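Local coordinates for porin (Rhodobacter capsulatus, PDB 2POR), which forms trimeric, water-filled beta-barrel channels in the outer membrane through which small hydrophilic solutes up to about 0.6 kDa diffuse passively, at residues T60-L63 with G68-E71; A78-F83 with I102-G107; L119-S124 with V130-S135; K169-D174 with M178-Q183. One frame throughout, in Å; residues are numbered along the deposited sequence.

Interaction 1 of 4, residues T60-L63 with G68-E71; sequences TVFL and GKIE
Lys69 reaches across the hairpin and lays the end of its chain on the ring of Phe62, the residue paired with Glu71. Its CG leaves anti to the backbone N (chi1 -179°) and passes Leu63 O at 4.0 Å. The rest of the chain runs out extended, which carries CE over one face of the ring, 3.7 Å from Phe62 CG; Lys69 NZ then stands 4.6 Å from the Phe62 ring centroid and 12° off the ring normal, a cation-pi contact following the CH-pi contact of CE. On the same face of the sheet Glu71 stretches toward Thr60: its CG packs 3.6 Å from Thr60 CB, and OE2 comes within 3.1 Å of Thr60 OG1, a possible hydrogen bond, though the hydroxyl proton may be turned to another acceptor. The backbones of Leu63 and Ile70 hold the register, Ile70 N donating to Leu63 O at 2.9 Å and Leu63 N to Ile70 O at 3.0 Å. Within the 16-stranded barrel, strand 60-65 bonds on its other edge to Gly42 and Ser44, strand 68-73 pairs on its other edge with strand 118-125 through Lys69 and Glu71, and Val61 and Leu63 pack on Arg24 and Met10 of a second subunit.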
loop_
_atom_site.group_PDB
_atom_site.type_symbol
_atom_site.label_atom_id
_atom_site.label_comp_id
_atom_site.label_asym_id
_atom_site.label_seq_id
_atom_site.Cartn_x
_atom_site.Cartn_y
_atom_site.Cartn_z
ATOM N N THR A 60 -14.219 -3.336 4.700
ATOM C CA THR A 60 -15.369 -4.235 4.883
ATOM C C THR A 60 -15.976 -4.667 3.539
ATOM O O THR A 60 -15.714 -3.982 2.542
ATOM C CB THR A 60 -16.508 -3.597 5.699
ATOM O OG1 THR A 60 -16.772 -2.308 5.169
ATOM C CG2 THR A 60 -16.160 -3.490 7.178
ATOM N N VAL A 61 -16.672 -5.806 3.504
ATOM C CA VAL A 61 -17.380 -6.339 2.346
ATOM C C VAL A 61 -18.837 -6.477 2.836
ATOM O O VAL A 61 -19.066 -6.823 4.014
ATOM C CB VAL A 61 -16.801 -7.713 1.933
ATOM C CG1 VAL A 61 -17.561 -8.291 0.741
ATOM C CG2 VAL A 61 -15.367 -7.540 1.528
ATOM N N PHE A 62 -19.876 -6.168 2.032
ATOM C CA PHE A 62 -21.250 -6.333 2.502
ATOM C C PHE A 62 -22.187 -6.840 1.399
ATOM O O PHE A 62 -21.880 -6.754 0.195
ATOM C CB PHE A 62 -21.792 -5.020 3.048
ATOM C CG PHE A 62 -22.145 -3.960 1.999
ATOM C CD1 PHE A 62 -23.415 -3.943 1.415
ATOM C CD2 PHE A 62 -21.203 -3.007 1.661
ATOM C CE1 PHE A 62 -23.734 -2.960 0.496
ATOM C CE2 PHE A 62 -21.541 -2.027 0.735
ATOM C CZ PHE A 62 -22.799 -1.998 0.153
ATOM N N LEU A 63 -23.309 -7.369 1.874
ATOM C CA LEU A 63 -24.425 -7.843 1.048
ATOM C C LEU A 63 -25.667 -7.366 1.751
ATOM O O LEU A 63 -25.740 -7.584 2.963
ATOM C CB LEU A 63 -24.541 -9.367 0.969
ATOM C CG LEU A 63 -25.674 -9.936 0.101
ATOM C CD1 LEU A 63 -25.442 -9.612 -1.370
ATOM C CD2 LEU A 63 -25.677 -11.430 0.224
ATOM N N GLY A 68 -31.867 -7.041 5.577
ATOM C CA GLY A 68 -30.989 -6.231 6.381
ATOM C C GLY A 68 -29.645 -6.308 5.714
ATOM O O GLY A 68 -29.602 -6.654 4.525
ATOM N N LYS A 69 -28.529 -6.061 6.403
ATOM C CA LYS A 69 -27.224 -5.962 5.766
ATOM C C LYS A 69 -26.232 -6.824 6.559
ATOM O O LYS A 69 -26.231 -6.753 7.788
ATOM C CB LYS A 69 -26.800 -4.508 5.799
ATOM C CG LYS A 69 -25.445 -4.228 5.149
ATOM C CD LYS A 69 -25.179 -2.761 5.417
ATOM C CE LYS A 69 -23.834 -2.380 4.886
ATOM N NZ LYS A 69 -23.624 -0.948 5.025
ATOM N N ILE A 70 -25.415 -7.587 5.890
ATOM C CA ILE A 70 -24.385 -8.422 6.505
ATOM C C ILE A 70 -23.059 -7.829 6.055
ATOM O O ILE A 70 -22.809 -7.741 4.848
ATOM C CB ILE A 70 -24.508 -9.855 5.990
ATOM C CG1 ILE A 70 -25.844 -10.442 6.423
ATOM C CG2 ILE A 70 -23.359 -10.692 6.546
ATOM C CD1 ILE A 70 -26.182 -11.711 5.619
ATOM N N GLU A 71 -22.161 -7.456 6.958
ATOM C CA GLU A 71 -20.887 -6.841 6.629
ATOM C C GLU A 71 -19.757 -7.677 7.283
ATOM O O GLU A 71 -19.938 -8.061 8.454
ATOM C CB GLU A 71 -20.967 -5.467 7.181
ATOM C CG GLU A 71 -19.844 -4.556 6.772
ATOM C CD GLU A 71 -20.009 -3.130 7.290
ATOM O OE1 GLU A 71 -20.642 -2.970 8.319
ATOM O OE2 GLU A 71 -19.520 -2.189 6.649
#

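Interaction 2 of 4, residues A78-F83 with I102-G107; sequences ASEALF and IPYLTG. With CA (calcium ion), chain B.
A calcium site inside the barrel includes this contact, in which helix 78-83 rests on Tyr104 and presents Glu80 to the metal. Both carboxylate oxygens of Glu80 bind, OE1 and OE2 each lying 2.5 Å from the calcium; four waters and Asp108 complete the shell. One of those waters also donates to Ile102 O at 2.8 Å, so the loop takes part in the site through its backbone. A separate water donates both to Glu80 OE1 and to Thr106 O, a second bridge from carboxylate to loop.

The aromatic ring of Tyr104 is the packing surface. Glu80 CB lies over one face, 3.8 Å from the Tyr104 ring centroid and 21° off its normal, a CH-pi contact, while Glu80 CG is 3.5 Å from Tyr104 CE2. Glu80 CG stands anti to the backbone N (chi1 -170°), and the extended chain carries the carboxylate past the ring to the metal, its plane 18° from that of the ring. Ile102 CG2 sits above the opposite face, toward the rim. Helix and loop belong to the long segment between strands 68-73 and 118-125, which folds into the barrel as the constriction loop known in general porins. Ser79 CB meets Tyr104 CE1 at 3.7 Å, and Phe83 CB approaches Tyr104 OH at 3.4 Å; that hydroxyl is hydrogen-bonded to Gly84 O. With the Tyr104 ring cut back to an alanine, the Glu80 methylenes would probably lose their aromatic support, the metal-binding carboxylate would be freer to shift, and Gly84 O would lack this partner.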
loop_
_atom_site.group_PDB
_atom_site.type_symbol
_atom_site.label_atom_id
_atom_site.label_comp_id
_atom_site.label_asym_id
_atom_site.label_seq_id
_atom_site.Cartn_x
_atom_site.Cartn_y
_atom_site.Cartn_z
ATOM N N ALA A 78 -22.103 -4.063 17.243
ATOM C CA ALA A 78 -23.511 -3.653 17.200
ATOM C C ALA A 78 -23.861 -2.362 17.888
ATOM O O ALA A 78 -24.529 -1.508 17.293
ATOM C CB ALA A 78 -24.325 -4.724 17.795
ATOM N N SER A 79 -23.393 -2.089 19.113
ATOM C CA SER A 79 -23.680 -0.839 19.778
ATOM C C SER A 79 -23.057 0.364 19.103
ATOM O O SER A 79 -23.737 1.378 18.912
ATOM C CB SER A 79 -23.202 -0.874 21.231
ATOM O OG SER A 79 -23.729 -2.037 21.849
ATOM N N GLU A 80 -21.779 0.322 18.725
ATOM C CA GLU A 80 -21.138 1.440 18.076
ATOM C C GLU A 80 -21.827 1.690 16.720
ATOM O O GLU A 80 -22.022 2.862 16.414
ATOM C CB GLU A 80 -19.688 1.113 17.862
ATOM C CG GLU A 80 -18.987 2.371 17.422
ATOM C CD GLU A 80 -17.480 2.381 17.461
ATOM O OE1 GLU A 80 -16.848 1.460 17.967
ATOM O OE2 GLU A 80 -16.882 3.366 17.039
ATOM N N ALA A 81 -22.197 0.631 15.984
ATOM C CA ALA A 81 -22.890 0.696 14.687
ATOM C C ALA A 81 -24.185 1.521 14.857
ATOM O O ALA A 81 -24.485 2.366 14.004
ATOM C CB ALA A 81 -23.251 -0.705 14.202
ATOM N N LEU A 82 -24.938 1.407 15.957
ATOM C CA LEU A 82 -26.119 2.239 16.148
ATOM C C LEU A 82 -25.892 3.553 16.850
ATOM O O LEU A 82 -26.555 4.516 16.463
ATOM C CB LEU A 82 -27.209 1.470 16.913
ATOM C CG LEU A 82 -27.629 0.135 16.319
ATOM C CD1 LEU A 82 -28.864 -0.391 17.007
ATOM C CD2 LEU A 82 -27.868 0.307 14.844
ATOM N N PHE A 83 -24.976 3.754 17.826
ATOM C CA PHE A 83 -24.927 5.015 18.581
ATOM C C PHE A 83 -23.750 5.902 18.296
ATOM O O PHE A 83 -23.805 7.076 18.668
ATOM C CB PHE A 83 -24.984 4.747 20.121
ATOM C CG PHE A 83 -26.086 3.741 20.486
ATOM C CD1 PHE A 83 -27.398 3.951 20.072
ATOM C CD2 PHE A 83 -25.771 2.585 21.183
ATOM C CE1 PHE A 83 -28.351 3.006 20.351
ATOM C CE2 PHE A 83 -26.732 1.647 21.456
ATOM C CZ PHE A 83 -28.019 1.860 21.034
ATOM N N ILE A 102 -16.713 6.761 22.261
ATOM C CA ILE A 102 -17.384 6.139 23.368
ATOM C C ILE A 102 -16.673 4.795 23.606
ATOM O O ILE A 102 -16.281 4.142 22.629
ATOM C CB ILE A 102 -18.913 6.005 22.995
ATOM C CG1 ILE A 102 -19.580 7.390 23.074
ATOM C CG2 ILE A 102 -19.632 5.004 23.910
ATOM C CD1 ILE A 102 -21.093 7.342 22.667
ATOM N N PRO A 103 -16.497 4.329 24.869
ATOM C CA PRO A 103 -15.704 3.143 25.190
ATOM C C PRO A 103 -16.452 1.852 24.991
ATOM O O PRO A 103 -16.847 1.190 25.961
ATOM C CB PRO A 103 -15.257 3.390 26.630
ATOM C CG PRO A 103 -16.396 4.182 27.231
ATOM C CD PRO A 103 -16.801 5.101 26.095
ATOM N N TYR A 104 -16.686 1.464 23.733
ATOM C CA TYR A 104 -17.373 0.214 23.503
ATOM C C TYR A 104 -16.395 -0.918 23.784
ATOM O O TYR A 104 -15.196 -0.806 23.539
ATOM C CB TYR A 104 -17.889 0.113 22.045
ATOM C CG TYR A 104 -18.915 1.216 21.756
ATOM C CD1 TYR A 104 -20.201 1.081 22.227
ATOM C CD2 TYR A 104 -18.566 2.345 21.021
ATOM C CE1 TYR A 104 -21.125 2.082 21.956
ATOM C CE2 TYR A 104 -19.495 3.340 20.750
ATOM C CZ TYR A 104 -20.769 3.182 21.233
ATOM O OH TYR A 104 -21.724 4.137 21.043
ATOM N N LEU A 105 -16.954 -2.003 24.303
ATOM C CA LEU A 105 -16.178 -3.178 24.630
ATOM C C LEU A 105 -15.784 -3.996 23.409
ATOM O O LEU A 105 -14.698 -4.575 23.409
ATOM C CB LEU A 105 -16.989 -4.061 25.646
ATOM C CG LEU A 105 -16.353 -5.370 26.249
ATOM C CD1 LEU A 105 -15.173 -4.982 27.141
ATOM C CD2 LEU A 105 -17.380 -6.143 27.054
ATOM N N THR A 106 -16.605 -4.125 22.338
ATOM C CA THR A 106 -16.286 -5.040 21.239
ATOM C C THR A 106 -16.221 -4.316 19.880
ATOM O O THR A 106 -16.548 -3.120 19.820
ATOM C CB THR A 106 -17.336 -6.235 21.187
ATOM O OG1 THR A 106 -18.576 -5.713 20.683
ATOM C CG2 THR A 106 -17.522 -6.941 22.571
ATOM N N GLY A 107 -15.799 -5.037 18.822
ATOM C CA GLY A 107 -15.745 -4.551 17.446
ATOM C C GLY A 107 -14.707 -3.477 17.366
ATOM O O GLY A 107 -13.950 -3.237 18.314
HETATM CA CA CA B . -14.822 2.919 18.338
HETATM O O HOH W 1 -17.582 -1.255 18.235
HETATM O O HOH W 2 -15.933 4.211 19.859
HETATM O O HOH W 3 -14.494 5.030 17.424
HETATM O O HOH W 4 -14.484 1.326 20.136
HETATM O O HOH W 5 -12.816 3.732 19.316
#

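Interaction 3 of 4, residues L119-S124 with V130-S135; sequences LLYTYS and VAASMS
Tyr123 and Val130 bond to each other through both backbone N-H groups, and the pattern recurs at Tyr121 with Ala132 and at Leu119 with Met134. The shortest of the six bonds is Tyr121 N to Ala132 O, 2.8 Å (166° at the hydrogen); the weak one is Met134 N to Leu119 O, 3.3 Å. The intervening pairs, Leu120 with Ser133 and Thr122 with Ala131, are non-hydrogen-bonded, and CA-H...O contacts such as Ala131 CA to Tyr121 O, 3.2 Å, accompany them. Strands 118-125 and 128-134 form an antiparallel hairpin in the wall of the 16-stranded barrel, the axes of segments 119-124 and 130-134 lying 169° apart. Apolar packing divides between its two faces. On that of Tyr121 and Tyr123, Val130 CG2 sits at the edge of the Tyr123 ring, 3.9 Å from Tyr123 CB, the side chains alongside each other; Ala132 CB meets the edge of the Tyr121 ring. On the face of Leu120 and Thr122, Leu120 CG is anti to the backbone N (chi1 171°), which lets the branch CD1 lean toward the neighbouring strand, 4.0 Å from Ser133 CB. Thr122 CG2 touches Ala131 CB, while Ala131 also packs against Ala78 and Leu82 of helix 78-83.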
loop_
_atom_site.group_PDB
_atom_site.type_symbol
_atom_site.label_atom_id
_atom_site.label_comp_id
_atom_site.label_asym_id
_atom_site.label_seq_id
_atom_site.Cartn_x
_atom_site.Cartn_y
_atom_site.Cartn_z
ATOM N N LEU A 119 -17.935 -9.870 12.045
ATOM C CA LEU A 119 -19.228 -9.780 11.364
ATOM C C LEU A 119 -20.176 -8.741 11.937
ATOM O O LEU A 119 -20.282 -8.617 13.166
ATOM C CB LEU A 119 -19.831 -11.157 11.436
ATOM C CG LEU A 119 -21.097 -11.350 10.690
ATOM C CD1 LEU A 119 -20.745 -11.520 9.241
ATOM C CD2 LEU A 119 -21.795 -12.572 11.166
ATOM N N LEU A 120 -20.924 -7.938 11.175
ATOM C CA LEU A 120 -21.880 -6.995 11.753
ATOM C C LEU A 120 -23.148 -7.165 10.934
ATOM O O LEU A 120 -23.085 -7.199 9.707
ATOM C CB LEU A 120 -21.444 -5.564 11.611
ATOM C CG LEU A 120 -22.426 -4.475 11.964
ATOM C CD1 LEU A 120 -22.822 -4.588 13.427
ATOM C CD2 LEU A 120 -21.784 -3.111 11.689
ATOM N N TYR A 121 -24.274 -7.363 11.568
ATOM C CA TYR A 121 -25.547 -7.486 10.884
ATOM C C TYR A 121 -26.371 -6.274 11.292
ATOM O O TYR A 121 -26.417 -5.995 12.496
ATOM C CB TYR A 121 -26.249 -8.766 11.310
ATOM C CG TYR A 121 -27.721 -8.786 10.906
ATOM C CD1 TYR A 121 -28.103 -8.987 9.587
ATOM C CD2 TYR A 121 -28.653 -8.536 11.888
ATOM C CE1 TYR A 121 -29.437 -8.930 9.264
ATOM C CE2 TYR A 121 -29.987 -8.472 11.578
ATOM C CZ TYR A 121 -30.363 -8.669 10.271
ATOM O OH TYR A 121 -31.715 -8.584 9.993
ATOM N N THR A 122 -27.034 -5.530 10.369
ATOM C CA THR A 122 -27.909 -4.439 10.756
ATOM C C THR A 122 -29.211 -4.586 9.966
ATOM O O THR A 122 -29.258 -5.201 8.885
ATOM C CB THR A 122 -27.300 -3.085 10.447
ATOM O OG1 THR A 122 -26.749 -3.217 9.150
ATOM C CG2 THR A 122 -26.195 -2.667 11.404
ATOM N N TYR A 123 -30.233 -3.996 10.554
ATOM C CA TYR A 123 -31.562 -4.003 9.971
ATOM C C TYR A 123 -32.363 -2.829 10.466
ATOM O O TYR A 123 -32.369 -2.543 11.664
ATOM C CB TYR A 123 -32.254 -5.264 10.365
ATOM C CG TYR A 123 -33.698 -5.324 9.912
ATOM C CD1 TYR A 123 -33.934 -5.751 8.628
ATOM C CD2 TYR A 123 -34.709 -4.959 10.779
ATOM C CE1 TYR A 123 -35.222 -5.822 8.175
ATOM C CE2 TYR A 123 -36.002 -5.025 10.339
ATOM C CZ TYR A 123 -36.232 -5.456 9.044
ATOM O OH TYR A 123 -37.525 -5.527 8.575
ATOM N N SER A 124 -33.085 -2.152 9.590
ATOM C CA SER A 124 -33.955 -1.111 10.062
ATOM C C SER A 124 -35.298 -1.269 9.354
ATOM O O SER A 124 -35.384 -1.821 8.253
ATOM C CB SER A 124 -33.441 0.241 9.726
ATOM O OG SER A 124 -32.165 0.469 10.265
ATOM N N VAL A 130 -32.009 -2.482 14.624
ATOM C CA VAL A 130 -31.323 -3.481 15.418
ATOM C C VAL A 130 -29.985 -3.840 14.791
ATOM O O VAL A 130 -29.828 -3.779 13.564
ATOM C CB VAL A 130 -32.084 -4.766 15.543
ATOM C CG1 VAL A 130 -33.148 -4.472 16.526
ATOM C CG2 VAL A 130 -32.576 -5.293 14.221
ATOM N N ALA A 131 -28.990 -4.203 15.604
ATOM C CA ALA A 131 -27.673 -4.614 15.097
ATOM C C ALA A 131 -27.173 -5.815 15.916
ATOM O O ALA A 131 -27.590 -6.005 17.081
ATOM C CB ALA A 131 -26.705 -3.424 15.211
ATOM N N ALA A 132 -26.385 -6.706 15.336
ATOM C CA ALA A 132 -25.846 -7.845 16.065
ATOM C C ALA A 132 -24.463 -8.108 15.496
ATOM O O ALA A 132 -24.263 -7.987 14.287
ATOM C CB ALA A 132 -26.729 -9.077 15.858
ATOM N N SER A 133 -23.455 -8.417 16.297
ATOM C CA SER A 133 -22.106 -8.612 15.783
ATOM C C SER A 133 -21.396 -9.768 16.504
ATOM O O SER A 133 -21.813 -10.131 17.614
ATOM C CB SER A 133 -21.346 -7.335 15.983
ATOM O OG SER A 133 -21.545 -6.803 17.293
ATOM N N MET A 134 -20.377 -10.399 15.942
ATOM C CA MET A 134 -19.631 -11.435 16.646
ATOM C C MET A 134 -18.317 -11.700 15.943
ATOM O O MET A 134 -18.191 -11.348 14.757
ATOM C CB MET A 134 -20.449 -12.712 16.685
ATOM C CG MET A 134 -20.607 -13.350 15.309
ATOM S SD MET A 134 -21.541 -14.892 15.326
ATOM C CE MET A 134 -20.448 -15.946 16.235
ATOM N N SER A 135 -17.321 -12.255 16.632
ATOM C CA SER A 135 -16.093 -12.669 15.987
ATOM C C SER A 135 -16.232 -14.171 15.926
ATOM O O SER A 135 -17.181 -14.726 16.490
ATOM C CB SER A 135 -14.865 -12.239 16.808
ATOM O OG SER A 135 -14.897 -12.737 18.145
#

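Interaction 4 of 4, residues K169-D174 with M178-Q183; sequences KIDSPD and MADMEQ
Strands 169-171 and 181-183 run antiparallel, their axes 171° apart, and Ile170 and Met181 exchange two backbone hydrogen bonds, Ile170 N to Met181 O and Met181 N to Ile170 O, each 3.0 Å, next to the turn joining barrel-wall strands 161-171 and 181-192. The two bonds differ in direction: Met181 N lies in the carbonyl plane of Ile170, whereas Ile170 N stands 42° above that of Met181. On one face of the sheet their side-chain tips touch, Ile170 CD1 lying 4.2 Å from Met181 CE.

Beyond the strands, Ser172 takes over. Its backbone N donates to Asp180 OD1 at 2.9 Å, nearly straight. With OG anti to its own N (chi1 -179°), the hydroxyl is brought to Met178 O, to which it donates at 2.7 Å, and it accepts from Asp174 N at 3.0 Å, an ST turn. Met178 N in turn bonds to Asp174 O, and the methyl CE of Met178 packs 3.9 Å from Ser172 CB. A water donates to both Ser172 O and Asp180 OD1, adding a second link to that carboxylate. Replacing Ser172 by an alanine would probably cost Met178 O its hydroxyl donor and Asp174 N its acceptor, loosening the turn between the strands.

Lys169 NZ forms a salt bridge with Asp171 OD1 on its syn side. Asp171 OD1 and Asp180 OD1 are 4.5 Å apart, so the lysine, together with the N-H and water donors at Asp180, probably offsets part of the repulsion between two carboxylates at this end of the hairpin.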
loop_
_atom_site.group_PDB
_atom_site.type_symbol
_atom_site.label_atom_id
_atom_site.label_comp_id
_atom_site.label_asym_id
_atom_site.label_seq_id
_atom_site.Cartn_x
_atom_site.Cartn_y
_atom_site.Cartn_z
ATOM N N LYS A 169 -20.391 -8.475 25.041
ATOM C CA LYS A 169 -19.586 -9.356 25.868
ATOM C C LYS A 169 -18.381 -9.977 25.168
ATOM O O LYS A 169 -18.339 -10.102 23.932
ATOM C CB LYS A 169 -20.472 -10.434 26.424
ATOM C CG LYS A 169 -21.050 -11.290 25.361
ATOM C CD LYS A 169 -21.633 -12.394 26.156
ATOM C CE LYS A 169 -21.302 -13.645 25.373
ATOM N NZ LYS A 169 -21.479 -14.808 26.231
ATOM N N ILE A 170 -17.322 -10.293 25.950
ATOM C CA ILE A 170 -16.131 -10.998 25.450
ATOM C C ILE A 170 -15.964 -12.260 26.318
ATOM O O ILE A 170 -15.925 -12.187 27.539
ATOM C CB ILE A 170 -14.820 -10.130 25.531
ATOM C CG1 ILE A 170 -14.935 -8.799 24.767
ATOM C CG2 ILE A 170 -13.680 -10.988 24.963
ATOM C CD1 ILE A 170 -13.701 -7.906 24.854
ATOM N N ASP A 171 -15.999 -13.431 25.723
ATOM C CA ASP A 171 -15.718 -14.694 26.351
ATOM C C ASP A 171 -14.267 -15.048 26.189
ATOM O O ASP A 171 -13.729 -15.141 25.086
ATOM C CB ASP A 171 -16.485 -15.819 25.739
ATOM C CG ASP A 171 -17.977 -15.652 25.927
ATOM O OD1 ASP A 171 -18.398 -14.998 26.889
ATOM O OD2 ASP A 171 -18.705 -16.170 25.084
ATOM N N SER A 172 -13.662 -15.267 27.349
ATOM C CA SER A 172 -12.262 -15.600 27.479
ATOM C C SER A 172 -12.025 -17.026 27.058
ATOM O O SER A 172 -12.818 -17.884 27.431
ATOM C CB SER A 172 -11.813 -15.475 28.915
ATOM O OG SER A 172 -10.437 -15.806 28.915
ATOM N N PRO A 173 -10.958 -17.384 26.353
ATOM C CA PRO A 173 -10.632 -18.770 26.103
ATOM C C PRO A 173 -10.126 -19.394 27.402
ATOM O O PRO A 173 -10.228 -20.607 27.492
ATOM C CB PRO A 173 -9.594 -18.731 25.029
ATOM C CG PRO A 173 -8.818 -17.498 25.374
ATOM C CD PRO A 173 -9.864 -16.516 25.953
ATOM N N ASP A 174 -9.608 -18.667 28.416
ATOM C CA ASP A 174 -9.102 -19.285 29.638
ATOM C C ASP A 174 -9.285 -18.280 30.747
ATOM O O ASP A 174 -8.510 -17.309 30.847
ATOM C CB ASP A 174 -7.621 -19.620 29.476
ATOM C CG ASP A 174 -6.976 -20.445 30.612
ATOM O OD1 ASP A 174 -7.473 -20.496 31.735
ATOM O OD2 ASP A 174 -5.940 -21.049 30.364
ATOM N N MET A 178 -7.683 -14.686 31.803
ATOM C CA MET A 178 -8.376 -13.423 31.476
ATOM C C MET A 178 -9.820 -13.652 31.814
ATOM O O MET A 178 -10.378 -14.660 31.398
ATOM C CB MET A 178 -8.244 -13.102 29.975
ATOM C CG MET A 178 -8.785 -11.698 29.697
ATOM S SD MET A 178 -8.797 -11.298 27.925
ATOM C CE MET A 178 -10.112 -12.369 27.375
ATOM N N ALA A 179 -10.411 -12.827 32.658
ATOM C CA ALA A 179 -11.794 -12.961 33.057
ATOM C C ALA A 179 -12.703 -12.656 31.863
ATOM O O ALA A 179 -12.333 -11.903 30.954
ATOM C CB ALA A 179 -12.165 -11.949 34.136
ATOM N N ASP A 180 -13.878 -13.233 31.830
ATOM C CA ASP A 180 -14.920 -12.814 30.890
ATOM C C ASP A 180 -15.339 -11.372 31.143
ATOM O O ASP A 180 -15.303 -10.912 32.298
ATOM C CB ASP A 180 -16.146 -13.648 31.053
ATOM C CG ASP A 180 -16.009 -15.082 30.633
ATOM O OD1 ASP A 180 -15.110 -15.404 29.868
ATOM O OD2 ASP A 180 -16.840 -15.877 31.065
ATOM N N MET A 181 -15.781 -10.634 30.115
ATOM C CA MET A 181 -16.127 -9.237 30.301
ATOM C C MET A 181 -17.533 -8.994 29.720
ATOM O O MET A 181 -17.978 -9.756 28.848
ATOM C CB MET A 181 -15.119 -8.345 29.576
ATOM C CG MET A 181 -13.635 -8.618 29.893
ATOM S SD MET A 181 -12.466 -7.368 29.361
ATOM C CE MET A 181 -11.532 -8.507 28.426
ATOM N N GLU A 182 -18.266 -7.991 30.183
ATOM C CA GLU A 182 -19.542 -7.644 29.590
ATOM C C GLU A 182 -19.802 -6.201 29.883
ATOM O O GLU A 182 -19.174 -5.625 30.786
ATOM C CB GLU A 182 -20.679 -8.451 30.134
ATOM C CG GLU A 182 -20.879 -8.296 31.615
ATOM C CD GLU A 182 -22.211 -8.835 32.113
ATOM O OE1 GLU A 182 -22.601 -9.951 31.747
ATOM O OE2 GLU A 182 -22.855 -8.099 32.867
ATOM N N GLN A 183 -20.673 -5.559 29.090
ATOM C CA GLN A 183 -21.007 -4.155 29.290
ATOM C C GLN A 183 -22.403 -3.951 28.716
ATOM O O GLN A 183 -22.725 -4.522 27.670
ATOM C CB GLN A 183 -19.994 -3.285 28.561
ATOM C CG GLN A 183 -20.151 -1.811 28.782
ATOM C CD GLN A 183 -18.988 -1.101 28.147
ATOM O OE1 GLN A 183 -17.909 -1.165 28.682
ATOM N NE2 GLN A 183 -19.022 -0.384 27.039
HETATM O O HOH W 6 -15.099 -18.097 28.865
#

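Interactions 1, 3 and 4 are hairpins of one barrel wall, whereas interaction 2 lies inside it, its centre 6 Å from that of the chain. Interactions 1 and 3 share an edge, with centres 9 Å apart and Lys69 N 2.7 Å from Thr122 O, and both touch a second subunit. Interaction 2 meets two of these hairpins through polar contacts: Ala78 N lies 2.8 Å from Ser133 OG of interaction 3, and Pro103 O 2.9 Å from Gln183 NE2 of interaction 4. The helix and loop beside the calcium are therefore anchored to separate hairpins, whose centres are 20 Å apart. Interactions 1 and 4 do not touch, their nearest atoms being about 16 Å apart.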